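Local coordinates for CBS domain protein (Sulfolobus tokodaii, PDB 2EF7) that is of unknown function but carries a pair of CBS domains, the module that in related proteins often binds adenine nucleotides and regulates partner activity, at residues Lys19-Leu23 and Asn24-Lys28; Arg53-Val56 and Lys57-Lys61. All coordinates share one frame; numbering follows the deposited sequence.

Contact 1 of 2, residues Lys19-Leu23 and Asn24-Lys28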
ATOM      1  N   LYS A  19      32.234  10.583   0.168  1.00 27.51           N
ATOM      2  CA  LYS A  19      32.809   9.364   0.726  1.00 32.04           C
ATOM      3  C   LYS A  19      33.789   9.547   1.883  1.00 30.23           C
ATOM      4  O   LYS A  19      34.138   8.579   2.553  1.00 27.99           O
ATOM      5  CB  LYS A  19      33.462   8.533  -0.383  1.00 30.77           C
ATOM      6  CG  LYS A  19      34.651   9.177  -1.056  1.00 33.91           C
ATOM      7  CD  LYS A  19      35.317   8.179  -2.000  1.00 36.70           C
ATOM      8  CE  LYS A  19      36.512   8.800  -2.713  1.00 37.39           C
ATOM      9  NZ  LYS A  19      37.229   7.803  -3.556  1.00 40.43           N
ATOM     10  N   ASP A  20      34.244  10.771   2.127  1.00 31.23           N
ATOM     11  CA  ASP A  20      35.158  10.990   3.242  1.00 35.11           C
ATOM     12  C   ASP A  20      34.508  11.809   4.368  1.00 35.37           C
ATOM     13  O   ASP A  20      35.184  12.245   5.297  1.00 35.01           O
ATOM     14  CB  ASP A  20      36.443  11.664   2.760  1.00 38.10           C
ATOM     15  CG  ASP A  20      36.234  13.106   2.362  1.00 48.24           C
ATOM     16  OD1 ASP A  20      35.146  13.437   1.848  1.00 48.40           O
ATOM     17  OD2 ASP A  20      37.173  13.908   2.553  1.00 52.33           O
ATOM     18  N   ALA A  21      33.191  12.000   4.282  1.00 31.62           N
ATOM     19  CA  ALA A  21      32.448  12.738   5.302  1.00 27.10           C
ATOM     20  C   ALA A  21      32.557  11.952   6.604  1.00 27.93           C
ATOM     21  O   ALA A  21      32.545  10.722   6.583  1.00 27.73           O
ATOM     22  CB  ALA A  21      30.996  12.864   4.887  1.00 25.06           C
ATOM     23  N   LYS A  22      32.654  12.646   7.735  1.00 23.76           N
ATOM     24  CA  LYS A  22      32.795  11.963   9.026  1.00 27.43           C
ATOM     25  C   LYS A  22      31.458  11.519   9.611  1.00 24.45           C
ATOM     26  O   LYS A  22      30.436  12.169   9.411  1.00 29.88           O
ATOM     27  CB  LYS A  22      33.522  12.865  10.026  1.00 26.94           C
ATOM     28  CG  LYS A  22      34.911  13.293   9.586  1.00 33.87           C
ATOM     29  CD  LYS A  22      35.463  14.362  10.518  1.00 37.68           C
ATOM     30  CE  LYS A  22      36.812  14.889  10.055  1.00 46.17           C
ATOM     31  NZ  LYS A  22      37.870  13.841  10.108  1.00 54.26           N
ATOM     32  N   LEU A  23      31.478  10.414  10.343  1.00 21.42           N
ATOM     33  CA  LEU A  23      30.269   9.872  10.933  1.00 24.38           C
ATOM     34  C   LEU A  23      29.457  10.930  11.665  1.00 29.75           C
ATOM     35  O   LEU A  23      28.260  11.064  11.423  1.00 33.03           O
ATOM     36  CB  LEU A  23      30.607   8.713  11.879  1.00 26.14           C
ATOM     37  CG  LEU A  23      29.436   7.973  12.540  1.00 28.02           C
ATOM     38  CD1 LEU A  23      29.862   6.565  12.915  1.00 23.17           C
ATOM     39  CD2 LEU A  23      28.960   8.724  13.776  1.00 18.03           C
ATOM     40  N   ASN A  24      30.094  11.704  12.538  1.00 27.08           N
ATOM     41  CA  ASN A  24      29.333  12.707  13.274  1.00 31.05           C
ATOM     42  C   ASN A  24      28.691  13.765  12.386  1.00 27.34           C
ATOM     43  O   ASN A  24      27.579  14.213  12.675  1.00 25.88           O
ATOM     44  CB  ASN A  24      30.187  13.371  14.365  1.00 29.96           C
ATOM     45  CG  ASN A  24      31.289  14.230  13.801  1.00 40.02           C
ATOM     46  OD1 ASN A  24      32.119  13.766  13.021  1.00 39.03           O
ATOM     47  ND2 ASN A  24      31.308  15.496  14.196  1.00 37.78           N
ATOM     48  N   ASP A  25      29.359  14.166  11.306  1.00 20.26           N
ATOM     49  CA  ASP A  25      28.765  15.170  10.424  1.00 21.24           C
ATOM     50  C   ASP A  25      27.581  14.572   9.671  1.00 20.48           C
ATOM     51  O   ASP A  25      26.562  15.240   9.445  1.00 22.77           O
ATOM     52  CB  ASP A  25      29.797  15.719   9.426  1.00 24.19           C
ATOM     53  CG  ASP A  25      30.899  16.503  10.112  1.00 37.24           C
ATOM     54  OD1 ASP A  25      30.596  17.189  11.111  1.00 36.19           O
ATOM     55  OD2 ASP A  25      32.059  16.447   9.657  1.00 44.17           O
ATOM     56  N   ILE A  26      27.716  13.307   9.292  1.00 21.39           N
ATOM     57  CA  ILE A  26      26.641  12.624   8.579  1.00 22.20           C
ATOM     58  C   ILE A  26      25.432  12.491   9.500  1.00 26.25           C
ATOM     59  O   ILE A  26      24.291  12.716   9.079  1.00 23.23           O
ATOM     60  CB  ILE A  26      27.085  11.216   8.129  1.00 23.04           C
ATOM     61  CG1 ILE A  26      28.264  11.328   7.154  1.00 27.54           C
ATOM     62  CG2 ILE A  26      25.912  10.481   7.497  1.00 21.06           C
ATOM     63  CD1 ILE A  26      29.017  10.008   6.939  1.00 24.00           C
ATOM     64  N   ALA A  27      25.679  12.110  10.753  1.00 20.69           N
ATOM     65  CA  ALA A  27      24.583  11.953  11.699  1.00 22.03           C
ATOM     66  C   ALA A  27      23.911  13.304  11.871  1.00 19.46           C
ATOM     67  O   ALA A  27      22.695  13.390  12.015  1.00 22.22           O
ATOM     68  CB  ALA A  27      25.096  11.438  13.048  1.00 24.83           C
ATOM     69  N   LYS A  28      24.707  14.364  11.836  1.00 24.14           N
ATOM     70  CA  LYS A  28      24.157  15.695  11.996  1.00 22.47           C
ATOM     71  C   LYS A  28      23.230  16.041  10.837  1.00 28.10           C
ATOM     72  O   LYS A  28      22.182  16.649  11.044  1.00 26.97           O
ATOM     73  CB  LYS A  28      25.277  16.730  12.096  1.00 28.70           C
ATOM     74  CG  LYS A  28      24.778  18.147  12.358  1.00 38.93           C
ATOM     75  CD  LYS A  28      25.923  19.089  12.687  1.00 48.73           C
ATOM     76  CE  LYS A  28      25.420  20.482  13.046  1.00 53.09           C
ATOM     77  NZ  LYS A  28      26.487  21.315  13.680  1.00 58.06           N
TER
HETATM   78  O   HOH W   1      32.590  15.559   7.245  1.00 37.74           O
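Ile26 N donates to Lys22 O at 3.0 Å, and this bond closes the first turn of the helix that starts here. The next one follows at once, from Ala27 N to Leu23 O at 2.9 Å. In both the N-H points nearly straight at the oxygen, with N-H...O angles of 162°. Lys22 holds the N-cap position. Its own backbone N reaches the helix through a water: Lys22 N gives its hydrogen to the water at 3.0 Å, and the water donates to Asp25 OD2 at 2.6 Å. CG of Asp25 stands beside its own backbone N (chi1 -66°), which turns the carboxylate back toward the cap. The side chains of Lys22 and Asp25 run side by side and make no ion pair, with NZ of Lys22 6.4 Å from OD2 of Asp25. A carboxylate in the first turn would probably also be favoured by the helix dipole.

Ile26 turns inward. CG1 of Ile26 packs against CB of Ala21 at 3.9 Å. CD1 of Ile26 lies 3.6 Å from O of Ala21. Val38 of strand 37-42 and Ala69 also touch this side chain. Cutting Ile26 back to alanine removes CG1 and CD1, and is likely to leave a gap beside Ala21 CB and weaken the packing on Val38 and Ala69. Leu23 turns to another side, onto Phe72 and onto Ile59 of the second subunit. The segment is the loop-to-helix junction between strand 16-18 and helix 23-33, part of the beta-alpha-beta crossover to strand 37-42 in the first CBS domain.

Contact 2 of 2, residues Arg53-Val56 and Lys57-Lys61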
ATOM      1  N   ARG A  53      20.847   2.427  10.705  1.00 24.18           N
ATOM      2  CA  ARG A  53      21.386   1.166  11.194  1.00 25.79           C
ATOM      3  C   ARG A  53      22.884   1.052  10.931  1.00 29.55           C
ATOM      4  O   ARG A  53      23.633   0.531  11.767  1.00 27.02           O
ATOM      5  CB  ARG A  53      20.651  -0.006  10.549  1.00 33.76           C
ATOM      6  CG  ARG A  53      21.165  -1.359  10.985  1.00 46.00           C
ATOM      7  CD  ARG A  53      20.091  -2.414  10.832  1.00 55.65           C
ATOM      8  NE  ARG A  53      18.854  -1.993  11.485  1.00 64.40           N
ATOM      9  CZ  ARG A  53      17.805  -2.779  11.698  1.00 64.47           C
ATOM     10  NH1 ARG A  53      17.832  -4.048  11.312  1.00 69.38           N
ATOM     11  NH2 ARG A  53      16.724  -2.293  12.290  1.00 63.73           N
ATOM     12  N   ASP A  54      23.324   1.540   9.773  1.00 25.01           N
ATOM     13  CA  ASP A  54      24.742   1.487   9.451  1.00 23.57           C
ATOM     14  C   ASP A  54      25.513   2.315  10.456  1.00 25.51           C
ATOM     15  O   ASP A  54      26.616   1.943  10.852  1.00 28.07           O
ATOM     16  CB  ASP A  54      25.020   2.016   8.049  1.00 24.30           C
ATOM     17  CG  ASP A  54      24.509   1.089   6.970  1.00 39.37           C
ATOM     18  OD1 ASP A  54      24.582  -0.142   7.176  1.00 31.59           O
ATOM     19  OD2 ASP A  54      24.053   1.588   5.917  1.00 39.63           O
ATOM     20  N   ILE A  55      24.934   3.440  10.866  1.00 20.84           N
ATOM     21  CA  ILE A  55      25.589   4.293  11.842  1.00 23.80           C
ATOM     22  C   ILE A  55      25.677   3.580  13.190  1.00 23.48           C
ATOM     23  O   ILE A  55      26.744   3.524  13.796  1.00 23.27           O
ATOM     24  CB  ILE A  55      24.835   5.634  12.009  1.00 27.66           C
ATOM     25  CG1 ILE A  55      25.096   6.516  10.781  1.00 25.87           C
ATOM     26  CG2 ILE A  55      25.304   6.362  13.273  1.00 26.59           C
ATOM     27  CD1 ILE A  55      24.531   7.910  10.906  1.00 35.26           C
ATOM     28  N   VAL A  56      24.561   3.020  13.645  1.00 26.48           N
ATOM     29  CA  VAL A  56      24.535   2.323  14.923  1.00 29.60           C
ATOM     30  C   VAL A  56      25.487   1.137  14.915  1.00 32.38           C
ATOM     31  O   VAL A  56      26.177   0.870  15.892  1.00 28.92           O
ATOM     32  CB  VAL A  56      23.121   1.824  15.257  1.00 30.54           C
ATOM     33  CG1 VAL A  56      23.155   0.942  16.518  1.00 27.68           C
ATOM     34  CG2 VAL A  56      22.209   3.007  15.481  1.00 24.49           C
ATOM     35  N   LYS A  57      25.527   0.432  13.797  1.00 31.64           N
ATOM     36  CA  LYS A  57      26.393  -0.720  13.671  1.00 32.68           C
ATOM     37  C   LYS A  57      27.857  -0.301  13.820  1.00 34.48           C
ATOM     38  O   LYS A  57      28.616  -0.931  14.554  1.00 32.04           O
ATOM     39  CB  LYS A  57      26.156  -1.379  12.312  1.00 42.07           C
ATOM     40  CG  LYS A  57      26.604  -2.816  12.213  1.00 54.76           C
ATOM     41  CD  LYS A  57      25.467  -3.694  11.702  1.00 61.30           C
ATOM     42  CE  LYS A  57      25.008  -3.286  10.306  1.00 63.47           C
ATOM     43  NZ  LYS A  57      23.905  -4.163   9.807  1.00 59.10           N
ATOM     44  N   ALA A  58      28.258   0.769  13.139  1.00 29.99           N
ATOM     45  CA  ALA A  58      29.646   1.221  13.219  1.00 28.69           C
ATOM     46  C   ALA A  58      30.024   1.608  14.646  1.00 34.57           C
ATOM     47  O   ALA A  58      31.142   1.330  15.104  1.00 30.28           O
ATOM     48  CB  ALA A  58      29.875   2.385  12.283  1.00 19.02           C
ATOM     49  N   ILE A  59      29.095   2.247  15.354  1.00 24.68           N
ATOM     50  CA  ILE A  59      29.350   2.651  16.733  1.00 28.10           C
ATOM     51  C   ILE A  59      29.454   1.406  17.595  1.00 28.59           C
ATOM     52  O   ILE A  59      30.349   1.295  18.429  1.00 31.04           O
ATOM     53  CB  ILE A  59      28.231   3.567  17.255  1.00 32.80           C
ATOM     54  CG1 ILE A  59      28.265   4.871  16.461  1.00 22.19           C
ATOM     55  CG2 ILE A  59      28.413   3.850  18.756  1.00 21.05           C
ATOM     56  CD1 ILE A  59      27.088   5.747  16.718  1.00 37.27           C
ATOM     57  N   GLY A  60      28.549   0.461  17.369  1.00 28.41           N
ATOM     58  CA  GLY A  60      28.572  -0.774  18.123  1.00 33.97           C
ATOM     59  C   GLY A  60      29.846  -1.564  17.867  1.00 42.13           C
ATOM     60  O   GLY A  60      30.163  -2.487  18.613  1.00 43.51           O
ATOM     61  N   LYS A  61      30.574  -1.210  16.810  1.00 41.44           N
ATOM     62  CA  LYS A  61      31.816  -1.898  16.482  1.00 39.19           C
ATOM     63  C   LYS A  61      33.003  -1.058  16.945  1.00 37.87           C
ATOM     64  O   LYS A  61      34.136  -1.307  16.552  1.00 43.35           O
ATOM     65  CB  LYS A  61      31.923  -2.147  14.976  1.00 44.20           C
ATOM     66  CG  LYS A  61      30.763  -2.922  14.358  1.00 47.96           C
ATOM     67  CD  LYS A  61      30.672  -4.334  14.891  1.00 53.85           C
ATOM     68  CE  LYS A  61      29.580  -5.124  14.181  1.00 55.22           C
ATOM     69  NZ  LYS A  61      29.460  -6.506  14.723  1.00 53.60           N
TER
HETATM   70  O   HOH W   2      23.071  -2.010   7.422  1.00 53.17           O
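Lys57 N, Ala58 N, Ile59 N and Gly60 N bond in turn to the carbonyl oxygens of Arg53, Asp54, Ile55 and Val56, the i to i+4 pattern of an alpha helix. On the outer face the side chain of Lys57 crosses that of Arg53 at an angle. Bends at chi2 (127°) and chi3 (61°) fold it back, and NZ of Lys57 comes 4.1 Å from CG of Arg53. The guanidinium of Arg53 turns elsewhere, to a salt bridge with Glu52 of the second subunit. A water may bridge Asp54 and Lys57, but its bond from Lys57 NZ is weak and its short approach to Asp54 OD1 is doubtful. The other carboxylate oxygen, Asp54 OD2, is held by Thr51 N and Thr74 OG1. On the buried face Ile55 and Ile59 lie side by side, with CG2 of Ile55 3.9 Å from CD1 of Ile59. The chemistry implies a two-faced helix. On its charged face NZ of Lys57 stays 4.9 Å from OD1 of Asp54, so the opposite charges do not touch and any attraction would probably be weak and partly through water. On its apolar face Ile55 packs on Phe72, while Ile59 meets Ile59 of the second subunit.

Contacts 1 and 2 follow one another along the chain within the first CBS domain, and their centres are about 13 Å apart. They also meet directly. CA of Ala27 packs on CD1 of Ile55 at 4.1 Å, and CD1 of Leu23 lies 4.2 Å from both CB of Ala58 and CG1 of Ile59. Helices 23-33 and 52-60 therefore share an apolar seam, and Phe72 touches Leu23, Ile55 and Ala58 from contact 1 and contact 2. The second subunit covers both: its Ile59 packs on Ala27, and its Ala27 packs on Val56. Helices 23-33 and 52-60 thus meet their counterparts across the subunit boundary, consistent with the helix-mediated dimers that CBS proteins commonly form.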